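Local coordinates for serine protease MT3772 (Mycobacterium tuberculosis, PDB 3K6Y), which acts as a trypsin-like serine protease, this chain being its C-terminal protease part, and probably helps the bacterium resist acid and oxidative stress, at residues I22-P27 with A125-D130; P29-N34 with I188-Q193; P67-T72 with G225-V230; N81-Y86 with A94-Y99. One frame throughout, in Å; residues are numbered along the deposited sequence.

In the fold
The four contacts divide between the two six-stranded antiparallel barrels of a chymotrypsin-like protease. Contacts 1 and 2 join the chain ahead of helix 35-40 to loops bordering strands of the second barrel, and they touch through Asp130. Contact 4 lies in the first barrel, and contact 3 lays the loop after helix 214-218 against it, where Val230 N probably hydrogen-bonds to Val96 O. Contact 4 alone is buried, a hairpin pairing of valines and alanine with two waters between the backbones. Contact 2 is partly buried, combining leucine packing with a water bridge. Contacts 1 and 3 lie at the surface: sparse methyl contacts in one, and a bent arginine among backbone carbonyls in the other.

Contact 1 (I22-P27 with A125-D130)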
loop_
_atom_site.group_PDB
_atom_site.type_symbol
_atom_site.label_atom_id
_atom_site.label_comp_id
_atom_site.label_asym_id
_atom_site.label_seq_id
_atom_site.Cartn_x
_atom_site.Cartn_y
_atom_site.Cartn_z
ATOM N N ILE A 22 -27.934 2.537 19.024
ATOM C CA ILE A 22 -28.720 2.260 20.227
ATOM C C ILE A 22 -28.469 3.345 21.275
ATOM O O ILE A 22 -27.318 3.590 21.654
ATOM C CB ILE A 22 -28.426 0.866 20.815
ATOM C CG1 ILE A 22 -28.913 -0.238 19.871
ATOM C CG2 ILE A 22 -29.092 0.714 22.182
ATOM C CD1 ILE A 22 -28.801 -1.633 20.461
ATOM N N PRO A 23 -29.544 4.008 21.750
ATOM C CA PRO A 23 -29.361 4.972 22.816
ATOM C C PRO A 23 -28.960 4.267 24.112
ATOM O O PRO A 23 -29.523 3.219 24.459
ATOM C CB PRO A 23 -30.758 5.591 22.986
ATOM C CG PRO A 23 -31.529 5.175 21.836
ATOM C CD PRO A 23 -30.952 3.912 21.325
ATOM N N VAL A 24 -27.970 4.828 24.801
ATOM C CA VAL A 24 -27.549 4.316 26.099
ATOM C C VAL A 24 -27.227 5.485 27.006
ATOM O O VAL A 24 -27.017 6.606 26.538
ATOM C CB VAL A 24 -26.302 3.379 26.004
ATOM C CG1 VAL A 24 -26.600 2.168 25.157
ATOM C CG2 VAL A 24 -25.040 4.140 25.510
ATOM N N ALA A 25 -27.162 5.214 28.308
ATOM C CA ALA A 25 -26.843 6.262 29.275
ATOM C C ALA A 25 -25.453 6.870 29.074
ATOM O O ALA A 25 -24.561 6.223 28.517
ATOM C CB ALA A 25 -26.988 5.727 30.685
ATOM N N SER A 26 -25.253 8.101 29.538
ATOM C CA SER A 26 -23.948 8.736 29.480
ATOM C C SER A 26 -22.917 7.853 30.174
ATOM O O SER A 26 -23.236 7.178 31.167
ATOM C CB SER A 26 -23.962 10.108 30.152
ATOM O OG SER A 26 -24.745 11.024 29.420
ATOM N N PRO A 27 -21.680 7.829 29.647
ATOM C CA PRO A 27 -20.629 7.047 30.293
ATOM C C PRO A 27 -20.354 7.545 31.701
ATOM O O PRO A 27 -20.493 8.739 31.988
ATOM C CB PRO A 27 -19.403 7.291 29.406
ATOM C CG PRO A 27 -19.957 7.782 28.116
ATOM C CD PRO A 27 -21.208 8.513 28.429
ATOM N N ALA A 125 -18.936 -7.977 24.417
ATOM C CA ALA A 125 -19.502 -7.044 25.380
ATOM C C ALA A 125 -20.986 -6.849 25.105
ATOM O O ALA A 125 -21.446 -7.057 23.982
ATOM C CB ALA A 125 -18.781 -5.710 25.308
ATOM N N LYS A 126 -21.714 -6.435 26.136
ATOM C CA LYS A 126 -23.161 -6.271 26.051
ATOM C C LYS A 126 -23.555 -4.803 26.072
ATOM O O LYS A 126 -22.878 -3.972 26.681
ATOM C CB LYS A 126 -23.855 -7.020 27.192
ATOM C CG LYS A 126 -23.851 -8.533 27.031
ATOM C CD LYS A 126 -24.695 -9.206 28.101
ATOM C CE LYS A 126 -24.710 -10.717 27.912
ATOM N NZ LYS A 126 -25.567 -11.393 28.929
ATOM N N THR A 127 -24.677 -4.494 25.426
ATOM C CA THR A 127 -25.219 -3.140 25.429
ATOM C C THR A 127 -25.260 -2.579 26.845
ATOM O O THR A 127 -25.709 -3.266 27.773
ATOM C CB THR A 127 -26.643 -3.107 24.820
ATOM O OG1 THR A 127 -26.594 -3.485 23.437
ATOM C CG2 THR A 127 -27.248 -1.727 24.939
ATOM N N GLY A 128 -24.803 -1.342 27.005
ATOM C CA GLY A 128 -24.794 -0.656 28.289
ATOM C C GLY A 128 -23.595 -0.870 29.198
ATOM O O GLY A 128 -23.484 -0.203 30.223
ATOM N N ALA A 129 -22.690 -1.773 28.813
ATOM C CA ALA A 129 -21.503 -2.079 29.626
ATOM C C ALA A 129 -20.576 -0.875 29.778
ATOM O O ALA A 129 -20.357 -0.133 28.814
ATOM C CB ALA A 129 -20.747 -3.263 29.047
ATOM N N ASP A 130 -20.049 -0.684 30.993
ATOM C CA ASP A 130 -18.991 0.293 31.266
ATOM C C ASP A 130 -17.692 -0.205 30.633
ATOM O O ASP A 130 -17.236 -1.322 30.900
ATOM C CB ASP A 130 -18.701 0.440 32.769
ATOM C CG ASP A 130 -19.810 1.130 33.547
ATOM O OD1 ASP A 130 -20.491 2.046 33.049
ATOM O OD2 ASP A 130 -19.974 0.758 34.734
#
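The first torsion of Thr127 (chi1 -64°) sets its methyl CG2 opposite the backbone N and brings it against Ile22 and Val24, while OG1 is turned opposite the carbonyl carbon. Ile22 has the matching rotation (chi1 -67°), with its own CG2 opposite the backbone N. These two methyls, Ile22 CG2 and Thr127 CG2, come within 4.1 Å, the side chains crossing at about a right angle. Val24 CG1 reaches the same Thr127 methyl at 4.0 Å, which leaves CG2 of the threonine shared between two aliphatic neighbours. Threonine suits the place because it has two different ends: the methyl serves this apolar patch, and OG1 is hydrogen-bonded to the carbonyl oxygen of Arg150. Thr127 and Gly128 are the two middle residues of a type II turn, closed by Ala129 N to Lys126 O at 3.1 Å. The third position of such a turn needs a positive phi, here 87°, which glycine adopts readily because it has no CB to press on the carbonyl oxygen of Thr127. The contact is thin, and much of the hold on 22-27 is polar: Arg148, Arg150 and Arg175 donate to its backbone carbonyls. Arg148 and Arg150 lie on strand 143-157 and Arg175 on strand 167-175, so the extended segment runs along the outside of the second barrel, beside the loop that leads into strand 130-135.

Contact 2 (P29-N34 with I188-Q193); sequences PALVNN and IDLNGQ
Asn34 OD1 is held by two donors: the backbone N of Val36, and a water at 2.7 Å that also donates to Leu190 O at 2.8 Å. The first bond makes Asn34 the N-cap of helix 35-40; the water carries the same oxygen across to the opposite loop. Asparagine suits both tasks, having a short side chain that ends in an acceptor. Beside this bridge the contact is mainly van der Waals. Leu190 CD2 meets Leu31 CD2 at 3.7 Å, the two side chains crossing at about a right angle. With CG of Asn34 anti to the backbone N (chi1 -169°), its ND2 lies against that same Leu190 methyl at 4.1 Å.

The 188-193 loop keeps its shape by internal bonds. Asp189 OD2 accepts from Gln193 N at 3.0 Å, a fairly straight bond (159°) that arrives from above the carboxylate plane, and more weakly from Asn191 N. Gly192 follows the middle of a type I turn with a positive phi, as in a type I turn with a G1 bulge. This tight turn joins strands 186-188 and 194-201 of the second barrel. Leu31, on the 3-10 segment 29-33, packs also on Asp130 and on Pro146, which places the contact over the beginning of strand 130-135 and the first part of strand 143-157.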
loop_
_atom_site.group_PDB
_atom_site.type_symbol
_atom_site.label_atom_id
_atom_site.label_comp_id
_atom_site.label_asym_id
_atom_site.label_seq_id
_atom_site.Cartn_x
_atom_site.Cartn_y
_atom_site.Cartn_z
ATOM N N PRO A 29 -18.394 9.068 34.380
ATOM C CA PRO A 29 -17.153 9.863 34.366
ATOM C C PRO A 29 -16.084 9.349 35.333
ATOM O O PRO A 29 -14.894 9.661 35.181
ATOM C CB PRO A 29 -17.612 11.257 34.806
ATOM C CG PRO A 29 -18.884 11.034 35.489
ATOM C CD PRO A 29 -19.549 9.890 34.812
ATOM N N ALA A 30 -16.514 8.584 36.331
ATOM C CA ALA A 30 -15.600 8.062 37.344
ATOM C C ALA A 30 -14.655 7.014 36.779
ATOM O O ALA A 30 -13.653 6.685 37.412
ATOM C CB ALA A 30 -16.383 7.498 38.549
ATOM N N LEU A 31 -14.946 6.499 35.579
ATOM C CA LEU A 31 -14.082 5.483 34.970
ATOM C C LEU A 31 -12.646 5.964 34.781
ATOM O O LEU A 31 -11.728 5.151 34.758
ATOM C CB LEU A 31 -14.673 4.997 33.643
ATOM C CG LEU A 31 -15.915 4.124 33.766
ATOM C CD1 LEU A 31 -16.616 3.963 32.430
ATOM C CD2 LEU A 31 -15.554 2.759 34.368
ATOM N N VAL A 32 -12.426 7.274 34.653
ATOM C CA VAL A 32 -11.060 7.790 34.516
ATOM C C VAL A 32 -10.178 7.387 35.698
ATOM O O VAL A 32 -8.964 7.279 35.548
ATOM C CB VAL A 32 -10.988 9.332 34.330
ATOM C CG1 VAL A 32 -11.630 9.736 33.039
ATOM C CG2 VAL A 32 -11.628 10.072 35.508
ATOM N N ASN A 33 -10.803 7.190 36.862
ATOM C CA ASN A 33 -10.081 6.858 38.087
ATOM C C ASN A 33 -10.212 5.387 38.473
ATOM O O ASN A 33 -9.719 4.973 39.534
ATOM C CB ASN A 33 -10.542 7.768 39.234
ATOM C CG ASN A 33 -10.231 9.231 38.973
ATOM O OD1 ASN A 33 -9.119 9.574 38.570
ATOM N ND2 ASN A 33 -11.209 10.097 39.204
ATOM N N ASN A 34 -10.856 4.581 37.632
ATOM C CA ASN A 34 -10.955 3.150 37.926
ATOM C C ASN A 34 -9.547 2.535 37.986
ATOM O O ASN A 34 -8.694 2.857 37.148
ATOM C CB ASN A 34 -11.827 2.436 36.885
ATOM C CG ASN A 34 -12.179 1.020 37.280
ATOM O OD1 ASN A 34 -11.329 0.142 37.271
ATOM N ND2 ASN A 34 -13.450 0.783 37.597
ATOM N N ILE A 188 -11.154 -1.233 26.606
ATOM C CA ILE A 188 -11.034 -2.262 27.637
ATOM C C ILE A 188 -12.289 -2.384 28.463
ATOM O O ILE A 188 -13.053 -1.430 28.634
ATOM C CB ILE A 188 -9.819 -2.059 28.557
ATOM C CG1 ILE A 188 -9.879 -0.720 29.290
ATOM C CG2 ILE A 188 -8.507 -2.222 27.775
ATOM C CD1 ILE A 188 -9.140 -0.722 30.648
ATOM N N ASP A 189 -12.498 -3.592 28.971
ATOM C CA ASP A 189 -13.536 -3.824 29.970
ATOM C C ASP A 189 -12.957 -3.576 31.361
ATOM O O ASP A 189 -11.782 -3.263 31.521
ATOM C CB ASP A 189 -14.171 -5.215 29.819
ATOM C CG ASP A 189 -13.210 -6.366 30.090
ATOM O OD1 ASP A 189 -13.545 -7.485 29.637
ATOM O OD2 ASP A 189 -12.169 -6.197 30.766
ATOM N N LEU A 190 -13.786 -3.741 32.387
ATOM C CA LEU A 190 -13.348 -3.400 33.731
ATOM C C LEU A 190 -12.419 -4.447 34.339
ATOM O O LEU A 190 -11.871 -4.229 35.419
ATOM C CB LEU A 190 -14.550 -3.130 34.637
ATOM C CG LEU A 190 -15.348 -1.889 34.218
ATOM C CD1 LEU A 190 -16.327 -1.473 35.299
ATOM C CD2 LEU A 190 -14.442 -0.709 33.856
ATOM N N ASN A 191 -12.264 -5.561 33.624
ATOM C CA ASN A 191 -11.291 -6.602 33.933
ATOM C C ASN A 191 -9.924 -6.301 33.316
ATOM O O ASN A 191 -8.970 -7.043 33.530
ATOM C CB ASN A 191 -11.776 -7.943 33.386
ATOM C CG ASN A 191 -12.984 -8.469 34.110
ATOM O OD1 ASN A 191 -13.102 -8.333 35.323
ATOM N ND2 ASN A 191 -13.889 -9.080 33.368
ATOM N N GLY A 192 -9.821 -5.235 32.523
ATOM C CA GLY A 192 -8.547 -4.910 31.906
ATOM C C GLY A 192 -8.241 -5.725 30.663
ATOM O O GLY A 192 -7.102 -5.750 30.215
ATOM N N GLN A 193 -9.248 -6.393 30.116
ATOM C CA GLN A 193 -9.077 -7.152 28.888
ATOM C C GLN A 193 -9.542 -6.320 27.710
ATOM O O GLN A 193 -10.378 -5.413 27.846
ATOM C CB GLN A 193 -9.826 -8.476 28.959
ATOM C CG GLN A 193 -9.326 -9.349 30.121
ATOM C CD GLN A 193 -9.673 -10.815 29.982
ATOM O OE1 GLN A 193 -10.789 -11.170 29.623
ATOM N NE2 GLN A 193 -8.704 -11.680 30.272
HETATM O O HOH W 1 -12.124 -2.424 37.586
#

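Contact 3 (P67-T72 with G225-V230); sequences PDRVMT and GATQPV
Arg69, at the start of a strand in the first barrel of the chymotrypsin-like double-barrel fold, reaches across to Gly225, Ala226 and Thr227 with its guanidinium group. Its side chain is not simply extended. The chain is bent about CB-CG (chi2 -71°), runs extended about CG-CD, and turns again about CD-NE (chi4 -86°), which sets the plane of the guanidinium group. In this pose NE donates to the carbonyl oxygen of Ile224, just before the second segment, while NH2 stands 3.0 Å from Ala226 O, which lies oblique to the guanidinium plane.

NH2 also comes within 4.2 Å of Thr227 CG2, which approaches at the edge of the group, near its plane. Thr227 presents this methyl rather than its hydroxyl because CG2 is opposite the carbonyl carbon and OG1 lies between the backbone N and the carbonyl carbon. Arginine suits the site because its N-H groups, spread round a rigid plane, meet Asp68 O on its own side and Ile224 O beside the other segment.

Just before the strand, the two carboxylate oxygens of Asp68 accept from the backbone N atoms of His112 and Leu113. Farther along the second segment, Gln228 packs on Gln228 of the second subunit. The arginine is steadied from its own side as well: Arg69 NH1 donates to Asp68 O at 3.0 Å (153°), with that oxygen in the guanidinium plane but the nitrogen above the plane of the carbonyl.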
loop_
_atom_site.group_PDB
_atom_site.type_symbol
_atom_site.label_atom_id
_atom_site.label_comp_id
_atom_site.label_asym_id
_atom_site.label_seq_id
_atom_site.Cartn_x
_atom_site.Cartn_y
_atom_site.Cartn_z
ATOM N N PRO A 67 4.735 -10.349 23.848
ATOM C CA PRO A 67 6.026 -9.648 24.014
ATOM C C PRO A 67 6.613 -9.126 22.691
ATOM O O PRO A 67 6.628 -9.859 21.684
ATOM C CB PRO A 67 6.910 -10.714 24.678
ATOM C CG PRO A 67 5.888 -11.508 25.502
ATOM C CD PRO A 67 4.669 -11.618 24.601
ATOM N N ASP A 68 7.031 -7.862 22.682
ATOM C CA ASP A 68 7.649 -7.284 21.490
ATOM C C ASP A 68 6.717 -7.205 20.283
ATOM O O ASP A 68 7.193 -7.082 19.145
ATOM C CB ASP A 68 8.966 -7.961 21.142
ATOM C CG ASP A 68 10.031 -7.757 22.189
ATOM O OD1 ASP A 68 9.794 -7.077 23.199
ATOM O OD2 ASP A 68 11.145 -8.262 21.941
ATOM N N ARG A 69 5.398 -7.203 20.522
ATOM C CA ARG A 69 4.413 -7.079 19.438
ATOM C C ARG A 69 3.317 -6.117 19.848
ATOM O O ARG A 69 2.727 -6.246 20.920
ATOM C CB ARG A 69 3.788 -8.441 19.089
ATOM C CG ARG A 69 4.729 -9.458 18.446
ATOM C CD ARG A 69 5.056 -9.010 17.029
ATOM N NE ARG A 69 5.893 -9.932 16.261
ATOM C CZ ARG A 69 7.219 -9.945 16.301
ATOM N NH1 ARG A 69 7.870 -9.171 17.171
ATOM N NH2 ARG A 69 7.879 -10.762 15.492
ATOM N N VAL A 70 3.063 -5.136 18.980
ATOM C CA VAL A 70 2.089 -4.088 19.240
ATOM C C VAL A 70 1.034 -4.088 18.121
ATOM O O VAL A 70 1.383 -4.167 16.933
ATOM C CB VAL A 70 2.793 -2.727 19.304
ATOM C CG1 VAL A 70 1.806 -1.561 19.229
ATOM C CG2 VAL A 70 3.578 -2.629 20.591
ATOM N N MET A 71 -0.244 -4.008 18.495
ATOM C CA MET A 71 -1.311 -3.853 17.513
ATOM C C MET A 71 -1.725 -2.368 17.463
ATOM O O MET A 71 -1.787 -1.684 18.512
ATOM C CB MET A 71 -2.527 -4.729 17.870
ATOM C CG MET A 71 -3.649 -4.579 16.845
ATOM S SD MET A 71 -4.969 -5.801 17.073
ATOM C CE MET A 71 -4.213 -7.313 16.465
ATOM N N THR A 72 -2.043 -1.904 16.254
ATOM C CA THR A 72 -2.610 -0.580 16.039
ATOM C C THR A 72 -3.495 -0.658 14.791
ATOM O O THR A 72 -3.674 -1.744 14.234
ATOM C CB THR A 72 -1.497 0.495 15.903
ATOM O OG1 THR A 72 -2.086 1.805 15.856
ATOM C CG2 THR A 72 -0.608 0.297 14.669
ATOM N N GLY A 225 3.926 -13.903 13.866
ATOM C CA GLY A 225 5.279 -14.416 13.813
ATOM C C GLY A 225 6.117 -13.816 12.711
ATOM O O GLY A 225 7.283 -14.154 12.586
ATOM N N ALA A 226 5.532 -12.925 11.913
ATOM C CA ALA A 226 6.289 -12.250 10.873
ATOM C C ALA A 226 7.390 -11.365 11.452
ATOM O O ALA A 226 7.286 -10.808 12.554
ATOM C CB ALA A 226 5.369 -11.438 10.024
ATOM N N THR A 227 8.464 -11.267 10.686
ATOM C CA THR A 227 9.616 -10.502 11.089
ATOM C C THR A 227 10.068 -9.476 10.046
ATOM O O THR A 227 10.692 -8.488 10.397
ATOM C CB THR A 227 10.817 -11.426 11.388
ATOM O OG1 THR A 227 11.022 -12.316 10.288
ATOM C CG2 THR A 227 10.584 -12.253 12.659
ATOM N N GLN A 228 9.711 -9.685 8.778
ATOM C CA GLN A 228 10.184 -8.805 7.707
ATOM C C GLN A 228 9.243 -7.633 7.501
ATOM O O GLN A 228 8.044 -7.771 7.696
ATOM C CB GLN A 228 10.303 -9.611 6.417
ATOM C CG GLN A 228 11.286 -10.744 6.508
ATOM C CD GLN A 228 12.599 -10.284 7.041
ATOM O OE1 GLN A 228 13.222 -9.356 6.501
ATOM N NE2 GLN A 228 13.032 -10.894 8.147
ATOM N N PRO A 229 9.761 -6.475 7.087
ATOM C CA PRO A 229 8.840 -5.353 6.860
ATOM C C PRO A 229 7.925 -5.567 5.663
ATOM O O PRO A 229 8.353 -6.071 4.619
ATOM C CB PRO A 229 9.767 -4.167 6.588
ATOM C CG PRO A 229 11.052 -4.772 6.133
ATOM C CD PRO A 229 11.173 -6.115 6.842
ATOM N N VAL A 230 6.679 -5.139 5.810
ATOM C CA VAL A 230 5.733 -5.155 4.697
ATOM C C VAL A 230 5.506 -3.653 4.374
ATOM O O VAL A 230 5.786 -2.786 5.210
ATOM C CB VAL A 230 4.437 -5.936 5.071
ATOM C CG1 VAL A 230 4.783 -7.383 5.430
ATOM C CG2 VAL A 230 3.659 -5.265 6.212
#

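Contact 4 (N81-Y86 with A94-Y99); sequences NNVTVY and ATVVSY
The flat groups that meet here are peptides, the carbonyl of Val83 and the N-H of Ala94. Ala94 N donates to Val83 O in a weak bond, long at 3.4 Å and bent to 135°, and the CB of Ala94 sits 3.6 Å from the same oxygen. One water donates to Val83 O at 2.8 Å and accepts from Ala94 N, adding a second route between the two groups. Where a regular strand pair would have a direct bond between Val83 N and Ala94 O, another water stands instead: it accepts from Val83 N at 2.9 Å and donates to Ala94 O at 2.8 Å. The strands are thus parting at this point, and solvent completes the pairing.

On the interior side the contact is aliphatic. Val83 holds CG1 anti to its N (chi1 178°), which leaves CG2 beside that N to touch Val96 CG2 at 4.0 Å, the side chains crossing at about a right angle. Val85 CG2 rests on Ala94 CB, also at 4.0 Å. Beta-branched valines suit extended strands and fill the interior, whereas the small alanine fits its CB beside Val83 O and Val85 CG2. Leu108 packs against Val83, Val85 and Val96 alike. Beyond the contact, Val97 and Ser98 both face Ile107 in a classic beta bulge. The whole is a beta hairpin, strands 82-87 and 90-100, forming part of the first antiparallel barrel of a chymotrypsin-like protease.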
loop_
_atom_site.group_PDB
_atom_site.type_symbol
_atom_site.label_atom_id
_atom_site.label_comp_id
_atom_site.label_asym_id
_atom_site.label_seq_id
_atom_site.Cartn_x
_atom_site.Cartn_y
_atom_site.Cartn_z
ATOM N N ASN A 81 7.103 6.035 6.467
ATOM C CA ASN A 81 8.352 5.307 6.243
ATOM C C ASN A 81 9.207 5.147 7.491
ATOM O O ASN A 81 10.312 4.614 7.406
ATOM C CB ASN A 81 9.170 5.874 5.079
ATOM C CG ASN A 81 9.771 7.207 5.391
ATOM O OD1 ASN A 81 9.515 7.808 6.439
ATOM N ND2 ASN A 81 10.605 7.694 4.469
ATOM N N ASN A 82 8.676 5.549 8.646
ATOM C CA ASN A 82 9.371 5.358 9.904
ATOM C C ASN A 82 8.332 5.333 11.007
ATOM O O ASN A 82 7.485 6.227 11.055
ATOM C CB ASN A 82 10.382 6.490 10.149
ATOM C CG ASN A 82 11.192 6.264 11.391
ATOM O OD1 ASN A 82 10.871 6.804 12.450
ATOM N ND2 ASN A 82 12.208 5.422 11.290
ATOM N N VAL A 83 8.386 4.327 11.886
ATOM C CA VAL A 83 7.400 4.196 12.957
ATOM C C VAL A 83 8.148 4.040 14.270
ATOM O O VAL A 83 9.045 3.206 14.371
ATOM C CB VAL A 83 6.487 2.983 12.719
ATOM C CG1 VAL A 83 5.483 2.807 13.870
ATOM C CG2 VAL A 83 5.751 3.082 11.385
ATOM N N THR A 84 7.804 4.869 15.249
ATOM C CA THR A 84 8.390 4.782 16.583
ATOM C C THR A 84 7.274 4.510 17.585
ATOM O O THR A 84 6.188 5.089 17.497
ATOM C CB THR A 84 9.108 6.093 16.952
ATOM O OG1 THR A 84 10.101 6.363 15.949
ATOM C CG2 THR A 84 9.811 5.983 18.301
ATOM N N VAL A 85 7.557 3.620 18.532
ATOM C CA VAL A 85 6.646 3.317 19.619
ATOM C C VAL A 85 7.213 3.939 20.906
ATOM O O VAL A 85 8.398 3.795 21.188
ATOM C CB VAL A 85 6.526 1.774 19.763
ATOM C CG1 VAL A 85 5.910 1.380 21.097
ATOM C CG2 VAL A 85 5.745 1.208 18.564
ATOM N N TYR A 86 6.363 4.619 21.668
ATOM C CA TYR A 86 6.813 5.208 22.938
ATOM C C TYR A 86 6.142 4.492 24.084
ATOM O O TYR A 86 4.915 4.387 24.118
ATOM C CB TYR A 86 6.472 6.690 23.016
ATOM C CG TYR A 86 7.170 7.479 21.957
ATOM C CD1 TYR A 86 6.628 7.560 20.676
ATOM C CD2 TYR A 86 8.371 8.132 22.216
ATOM C CE1 TYR A 86 7.246 8.263 19.674
ATOM C CE2 TYR A 86 9.005 8.867 21.189
ATOM C CZ TYR A 86 8.426 8.906 19.925
ATOM O OH TYR A 86 9.007 9.614 18.889
ATOM N N ALA A 94 10.423 0.379 15.626
ATOM C CA ALA A 94 9.401 -0.596 15.272
ATOM C C ALA A 94 9.502 -0.928 13.795
ATOM O O ALA A 94 9.954 -0.115 12.973
ATOM C CB ALA A 94 8.052 -0.071 15.605
ATOM N N THR A 95 9.057 -2.131 13.458
ATOM C CA THR A 95 8.944 -2.604 12.077
ATOM C C THR A 95 7.487 -2.991 11.849
ATOM O O THR A 95 6.901 -3.683 12.677
ATOM C CB THR A 95 9.867 -3.864 11.852
ATOM O OG1 THR A 95 11.221 -3.466 12.103
ATOM C CG2 THR A 95 9.768 -4.352 10.423
ATOM N N VAL A 96 6.918 -2.592 10.716
ATOM C CA VAL A 96 5.558 -3.009 10.384
ATOM C C VAL A 96 5.658 -4.414 9.752
ATOM O O VAL A 96 6.170 -4.562 8.642
ATOM C CB VAL A 96 4.900 -2.029 9.392
ATOM C CG1 VAL A 96 3.491 -2.474 9.104
ATOM C CG2 VAL A 96 4.912 -0.597 9.946
ATOM N N VAL A 97 5.187 -5.441 10.458
ATOM C CA VAL A 97 5.311 -6.808 9.968
ATOM C C VAL A 97 4.012 -7.401 9.466
ATOM O O VAL A 97 4.022 -8.439 8.798
ATOM C CB VAL A 97 5.976 -7.758 11.015
ATOM C CG1 VAL A 97 7.371 -7.263 11.340
ATOM C CG2 VAL A 97 5.131 -7.896 12.278
ATOM N N SER A 98 2.894 -6.738 9.758
ATOM C CA SER A 98 1.603 -7.108 9.181
ATOM C C SER A 98 0.831 -5.815 8.998
ATOM O O SER A 98 0.872 -4.932 9.848
ATOM C CB SER A 98 0.857 -8.087 10.090
ATOM O OG SER A 98 -0.413 -8.416 9.577
ATOM N N TYR A 99 0.137 -5.714 7.876
ATOM C CA TYR A 99 -0.551 -4.493 7.503
ATOM C C TYR A 99 -1.752 -4.902 6.667
ATOM O O TYR A 99 -1.592 -5.489 5.588
ATOM C CB TYR A 99 0.397 -3.563 6.733
ATOM C CG TYR A 99 -0.235 -2.258 6.304
ATOM C CD1 TYR A 99 -0.230 -1.137 7.134
ATOM C CD2 TYR A 99 -0.826 -2.144 5.051
ATOM C CE1 TYR A 99 -0.807 0.053 6.720
ATOM C CE2 TYR A 99 -1.411 -0.960 4.643
ATOM C CZ TYR A 99 -1.404 0.122 5.483
ATOM O OH TYR A 99 -1.986 1.289 5.069
HETATM O O HOH W 2 10.076 2.106 11.302
HETATM O O HOH W 3 11.742 2.788 13.972
#